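Sqt1 (Chaetomium thermophilum, PDB 4ZOY) probably acts as a WD40-repeat chaperone that captures a nascent ribosomal protein during its translation and so serves ribosome biogenesis. Local coordinates at residues 142-147 with 156-161; 165-170 with 180-185. All coordinates share one frame; numbering follows the deposited sequence.

Interaction 1. Residues 142-147 with 156-161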
loop_
_atom_site.group_PDB
_atom_site.type_symbol
_atom_site.label_atom_id
_atom_site.label_comp_id
_atom_site.label_asym_id
_atom_site.label_seq_id
_atom_site.Cartn_x
_atom_site.Cartn_y
_atom_site.Cartn_z
ATOM N N ILE A 142 1.394 -7.676 13.012
ATOM C CA ILE A 142 1.337 -7.571 11.553
ATOM C C ILE A 142 1.507 -6.129 11.075
ATOM O O ILE A 142 0.744 -5.251 11.471
ATOM C CB ILE A 142 0.017 -8.118 11.025
ATOM C CG1 ILE A 142 -0.053 -9.631 11.280
ATOM C CG2 ILE A 142 -0.118 -7.830 9.531
ATOM C CD1 ILE A 142 -1.434 -10.226 11.117
ATOM N N ASN A 143 2.482 -5.900 10.198
ATOM C CA ASN A 143 2.787 -4.554 9.714
ATOM C C ASN A 143 2.112 -4.189 8.396
ATOM O O ASN A 143 1.816 -3.015 8.152
ATOM C CB ASN A 143 4.299 -4.376 9.575
ATOM C CG ASN A 143 4.983 -4.295 10.911
ATOM O OD1 ASN A 143 4.343 -3.978 11.913
ATOM N ND2 ASN A 143 6.281 -4.572 10.943
ATOM N N TRP A 144 1.870 -5.187 7.545
ATOM C CA TRP A 144 1.293 -4.940 6.230
ATOM C C TRP A 144 0.771 -6.232 5.619
ATOM O O TRP A 144 1.212 -7.319 5.989
ATOM C CB TRP A 144 2.326 -4.287 5.277
ATOM C CG TRP A 144 3.603 -5.070 5.109
ATOM C CD1 TRP A 144 4.771 -4.885 5.799
ATOM C CD2 TRP A 144 3.831 -6.185 4.228
ATOM N NE1 TRP A 144 5.720 -5.793 5.382
ATOM C CE2 TRP A 144 5.163 -6.608 4.429
ATOM C CE3 TRP A 144 3.049 -6.849 3.274
ATOM C CZ2 TRP A 144 5.717 -7.679 3.730
ATOM C CZ3 TRP A 144 3.605 -7.912 2.578
ATOM C CH2 TRP A 144 4.924 -8.313 2.811
ATOM N N PHE A 145 -0.174 -6.075 4.694
ATOM C CA PHE A 145 -0.682 -7.141 3.825
ATOM C C PHE A 145 -0.410 -6.783 2.379
ATOM O O PHE A 145 -0.461 -5.610 2.016
ATOM C CB PHE A 145 -2.196 -7.315 3.937
ATOM C CG PHE A 145 -2.676 -8.008 5.174
ATOM C CD1 PHE A 145 -1.868 -8.860 5.897
ATOM C CD2 PHE A 145 -3.987 -7.822 5.582
ATOM C CE1 PHE A 145 -2.362 -9.504 7.039
ATOM C CE2 PHE A 145 -4.473 -8.459 6.703
ATOM C CZ PHE A 145 -3.668 -9.305 7.421
ATOM N N ALA A 146 -0.223 -7.789 1.530
ATOM C CA ALA A 146 -0.220 -7.559 0.087
ATOM C C ALA A 146 -0.790 -8.779 -0.615
ATOM O O ALA A 146 -0.233 -9.874 -0.480
ATOM C CB ALA A 146 1.196 -7.262 -0.417
ATOM N N PRO A 147 -1.902 -8.614 -1.337
ATOM C CA PRO A 147 -2.453 -9.763 -2.059
ATOM C C PRO A 147 -1.609 -10.082 -3.287
ATOM O O PRO A 147 -1.090 -9.187 -3.951
ATOM C CB PRO A 147 -3.861 -9.296 -2.448
ATOM C CG PRO A 147 -3.723 -7.792 -2.577
ATOM C CD PRO A 147 -2.737 -7.405 -1.490
ATOM N N THR A 156 -4.247 -15.673 -2.570
ATOM C CA THR A 156 -2.982 -15.770 -1.874
ATOM C C THR A 156 -2.602 -14.391 -1.352
ATOM O O THR A 156 -2.786 -13.382 -2.050
ATOM C CB THR A 156 -1.913 -16.338 -2.806
ATOM O OG1 THR A 156 -2.344 -17.644 -3.216
ATOM C CG2 THR A 156 -0.569 -16.454 -2.101
ATOM N N ILE A 157 -2.135 -14.348 -0.108
ATOM C CA ILE A 157 -1.795 -13.085 0.551
ATOM C C ILE A 157 -0.454 -13.188 1.261
ATOM O O ILE A 157 -0.107 -14.241 1.807
ATOM C CB ILE A 157 -2.906 -12.666 1.563
ATOM C CG1 ILE A 157 -2.615 -11.316 2.211
ATOM C CG2 ILE A 157 -3.099 -13.722 2.649
ATOM C CD1 ILE A 157 -3.530 -11.023 3.384
ATOM N N ALA A 158 0.299 -12.092 1.254
ATOM C CA ALA A 158 1.514 -11.989 2.024
ATOM C C ALA A 158 1.341 -11.001 3.148
ATOM O O ALA A 158 0.554 -10.050 3.047
ATOM C CB ALA A 158 2.681 -11.556 1.142
ATOM N N LEU A 159 2.114 -11.212 4.199
ATOM C CA LEU A 159 2.238 -10.227 5.270
ATOM C C LEU A 159 3.674 -10.144 5.750
ATOM O O LEU A 159 4.463 -11.076 5.576
ATOM C CB LEU A 159 1.297 -10.570 6.429
ATOM C CG LEU A 159 1.560 -11.826 7.266
ATOM C CD1 LEU A 159 2.633 -11.629 8.339
ATOM C CD2 LEU A 159 0.228 -12.259 7.897
ATOM N N GLY A 160 4.007 -9.030 6.385
ATOM C CA GLY A 160 5.284 -8.885 7.052
ATOM C C GLY A 160 5.038 -8.491 8.488
ATOM O O GLY A 160 4.037 -7.830 8.775
ATOM N N ALA A 161 5.936 -8.892 9.383
ATOM C CA ALA A 161 5.706 -8.723 10.820
ATOM C C ALA A 161 6.844 -8.018 11.552
ATOM O O ALA A 161 7.918 -7.796 10.995
ATOM C CB ALA A 161 5.447 -10.088 11.461
#
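Asn143 N donates to Gly160 O at 2.9 Å, and Ala146 and Ala158 exchange two backbone bonds, joining strands 142-147 and 156-161 into an antiparallel hairpin, the segment axes at 157° to each other, N to C. Asn143 is the extra residue of a beta bulge between the pairs Ile142-Ala161 and Trp144-Gly160, and Gly160 N bonds Trp144 O only weakly (3.3 Å). The indole of Trp144 folds back over the partner strand: with CG in the crowded position between backbone N and carbonyl carbon (chi1 56°), the ring lies flat on the peptide, Gly160 N 3.3 Å above its plane. A CB on residue 160 would collide with Trp144 NE1, so glycine suits this spot. On the other face, Ile157 CD1 reaches over the Phe145 ring in a CH-pi contact, 3.8 Å from the centroid, whereas Leu159 CB meets the ring edge at Phe145 CD1 (3.6 Å). Leu159 CD2 touches Ile142 CD1. In strand 92-97, Ala94 meets Phe145, and Thr96 meets Ile157 and Pro147; Met114 of strand 114-120 touches Ile142, Phe145 and Leu159. Ala146 O, already bonded to Ala158 N, also accepts from Trp198 NE1 of strand 193-198, wedging the hairpin between neighbouring blades.

Interaction 2. Residues 165-170 with 180-185; sequences SVWVFT and VQIVQS
Val168 O is gripped by two backbone donors of segment 180-185, Val183 N at 2.8 Å and, by a longer bond, Gln184 N at 3.3 Å. Two consecutive residues thus face one, a classic beta bulge, and the pairing changes from Val168 with Gln184 to Phe169 with Ile182. Val168 N returns a nearly straight bond to Gln184 O (173°), and beyond the bulge the backbones of Thr170 and Gln181 bond in both directions. Strands 166-171 and 180-186 are the third and fourth of a four-stranded antiparallel blade, the building unit of the WD40 beta-propeller, and 180-186 is its outer edge. With Trp167 CG anti to the carbonyl carbon (chi1 -64°), the indole turns so that Ser185 CB stands over its six-membered ring, 3.5 Å from the centroid, while Ile182 CD1 comes to the ring edge at CZ3 (3.9 Å). Trp167 NE1 donates to Ser165 OG at 2.8 Å, close to the ring plane; that hydroxyl also bonds Asp163. Replacing Trp167 by an alanine is likely to leave Ser185 CB and Ile182 CD1 without their aromatic partner and Ser165 OG without its indole donor. Phe169 CD1 meets Val180 CG1 at 3.5 Å, and the Ile182 side chain lies side by side with Phe169, CG1 nearest CE1.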
loop_
_atom_site.group_PDB
_atom_site.type_symbol
_atom_site.label_atom_id
_atom_site.label_comp_id
_atom_site.label_asym_id
_atom_site.label_seq_id
_atom_site.Cartn_x
_atom_site.Cartn_y
_atom_site.Cartn_z
ATOM N N SER A 165 9.658 -11.403 10.050
ATOM C CA SER A 165 9.210 -12.539 9.246
ATOM C C SER A 165 8.209 -12.119 8.172
ATOM O O SER A 165 7.517 -11.109 8.290
ATOM C CB SER A 165 8.616 -13.648 10.135
ATOM O OG SER A 165 7.347 -13.306 10.653
ATOM N N VAL A 166 8.176 -12.910 7.107
ATOM C CA VAL A 166 7.271 -12.699 6.001
ATOM C C VAL A 166 6.557 -14.012 5.754
ATOM O O VAL A 166 7.204 -15.048 5.580
ATOM C CB VAL A 166 8.019 -12.229 4.749
ATOM C CG1 VAL A 166 7.087 -12.200 3.546
ATOM C CG2 VAL A 166 8.643 -10.858 5.003
ATOM N N TRP A 167 5.228 -13.966 5.778
ATOM C CA TRP A 167 4.388 -15.146 5.607
ATOM C C TRP A 167 3.550 -15.023 4.347
ATOM O O TRP A 167 3.015 -13.948 4.045
ATOM C CB TRP A 167 3.481 -15.330 6.831
ATOM C CG TRP A 167 4.249 -15.604 8.088
ATOM C CD1 TRP A 167 5.024 -14.720 8.789
ATOM C CD2 TRP A 167 4.330 -16.854 8.790
ATOM N NE1 TRP A 167 5.587 -15.346 9.874
ATOM C CE2 TRP A 167 5.172 -16.652 9.902
ATOM C CE3 TRP A 167 3.766 -18.119 8.588
ATOM C CZ2 TRP A 167 5.473 -17.674 10.809
ATOM C CZ3 TRP A 167 4.062 -19.132 9.495
ATOM C CH2 TRP A 167 4.904 -18.900 10.588
ATOM N N VAL A 168 3.430 -16.118 3.605
ATOM C CA VAL A 168 2.537 -16.170 2.465
ATOM C C VAL A 168 1.501 -17.262 2.704
ATOM O O VAL A 168 1.865 -18.408 2.958
ATOM C CB VAL A 168 3.304 -16.440 1.146
ATOM C CG1 VAL A 168 2.341 -16.470 -0.023
ATOM C CG2 VAL A 168 4.391 -15.375 0.937
ATOM N N PHE A 169 0.224 -16.890 2.655
ATOM C CA PHE A 169 -0.869 -17.820 2.917
ATOM C C PHE A 169 -1.744 -17.945 1.698
ATOM O O PHE A 169 -1.937 -16.970 0.965
ATOM C CB PHE A 169 -1.759 -17.351 4.078
ATOM C CG PHE A 169 -1.047 -17.177 5.374
ATOM C CD1 PHE A 169 -0.842 -18.261 6.217
ATOM C CD2 PHE A 169 -0.603 -15.920 5.781
ATOM C CE1 PHE A 169 -0.189 -18.103 7.439
ATOM C CE2 PHE A 169 0.044 -15.756 6.992
ATOM C CZ PHE A 169 0.256 -16.849 7.830
ATOM N N THR A 170 -2.325 -19.129 1.503
ATOM C CA THR A 170 -3.357 -19.269 0.492
ATOM C C THR A 170 -4.658 -19.696 1.166
ATOM O O THR A 170 -4.659 -20.564 2.035
ATOM C CB THR A 170 -2.933 -20.254 -0.612
ATOM O OG1 THR A 170 -1.881 -19.645 -1.372
ATOM C CG2 THR A 170 -4.086 -20.532 -1.545
ATOM N N VAL A 180 -6.701 -22.249 5.855
ATOM C CA VAL A 180 -5.508 -21.429 5.671
ATOM C C VAL A 180 -4.244 -22.297 5.480
ATOM O O VAL A 180 -3.699 -22.831 6.439
ATOM C CB VAL A 180 -5.306 -20.462 6.856
ATOM C CG1 VAL A 180 -4.079 -19.600 6.623
ATOM C CG2 VAL A 180 -6.539 -19.589 7.092
ATOM N N GLN A 181 -3.814 -22.439 4.222
ATOM C CA GLN A 181 -2.479 -22.930 3.802
ATOM C C GLN A 181 -1.355 -21.958 4.031
ATOM O O GLN A 181 -1.433 -20.798 3.630
ATOM C CB GLN A 181 -2.479 -23.267 2.304
ATOM C CG GLN A 181 -3.014 -24.547 1.983
ATOM C CD GLN A 181 -3.511 -24.561 0.551
ATOM O OE1 GLN A 181 -4.326 -23.637 0.111
ATOM N NE2 GLN A 181 -3.050 -25.568 -0.209
ATOM N N ILE A 182 -0.263 -22.470 4.561
ATOM C CA ILE A 182 0.970 -21.726 4.577
ATOM C C ILE A 182 1.830 -22.067 3.355
ATOM O O ILE A 182 2.334 -23.190 3.234
ATOM C CB ILE A 182 1.740 -22.017 5.839
ATOM C CG1 ILE A 182 0.861 -21.739 7.059
ATOM C CG2 ILE A 182 3.016 -21.220 5.863
ATOM C CD1 ILE A 182 1.601 -21.926 8.350
ATOM N N VAL A 183 1.998 -21.110 2.445
ATOM C CA VAL A 183 2.844 -21.310 1.264
ATOM C C VAL A 183 4.320 -21.116 1.599
ATOM O O VAL A 183 5.176 -21.911 1.188
ATOM C CB VAL A 183 2.438 -20.351 0.146
ATOM C CG1 VAL A 183 3.306 -20.558 -1.095
ATOM C CG2 VAL A 183 0.964 -20.526 -0.184
ATOM N N GLN A 184 4.616 -20.048 2.337
ATOM C CA GLN A 184 5.973 -19.738 2.779
ATOM C C GLN A 184 5.977 -19.060 4.131
ATOM O O GLN A 184 5.032 -18.351 4.479
ATOM C CB GLN A 184 6.689 -18.807 1.790
ATOM C CG GLN A 184 6.797 -19.295 0.374
ATOM C CD GLN A 184 7.878 -20.336 0.174
ATOM O OE1 GLN A 184 8.599 -20.699 1.102
ATOM N NE2 GLN A 184 8.007 -20.808 -1.059
ATOM N N SER A 185 7.052 -19.276 4.880
ATOM C CA SER A 185 7.337 -18.488 6.072
ATOM C C SER A 185 8.830 -18.204 6.074
ATOM O O SER A 185 9.650 -19.117 6.204
ATOM C CB SER A 185 6.908 -19.209 7.354
ATOM O OG SER A 185 7.648 -20.408 7.538
#

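How the interactions relate
Interactions 1 and 2 are successive hairpins of one propeller blade, their centres about 9 Å apart, and the pairing of strands 156-161 and 166-171 makes a single four-stranded sheet of them. Ile157 O and Phe169 N, 2.8 Å apart, probably form a backbone hydrogen bond across that seam, and Thr156 OG1 lies 2.8 Å from Thr170 OG1, a probable bond between the two hydroxyls. Leu159 touches both Trp167 and Phe169, so the apolar face continues from one hairpin to the next. Interaction 1, its centre about 10 Å from the centre of the chain, is buried, and interaction 2, centred about 19 Å out, is only partly so.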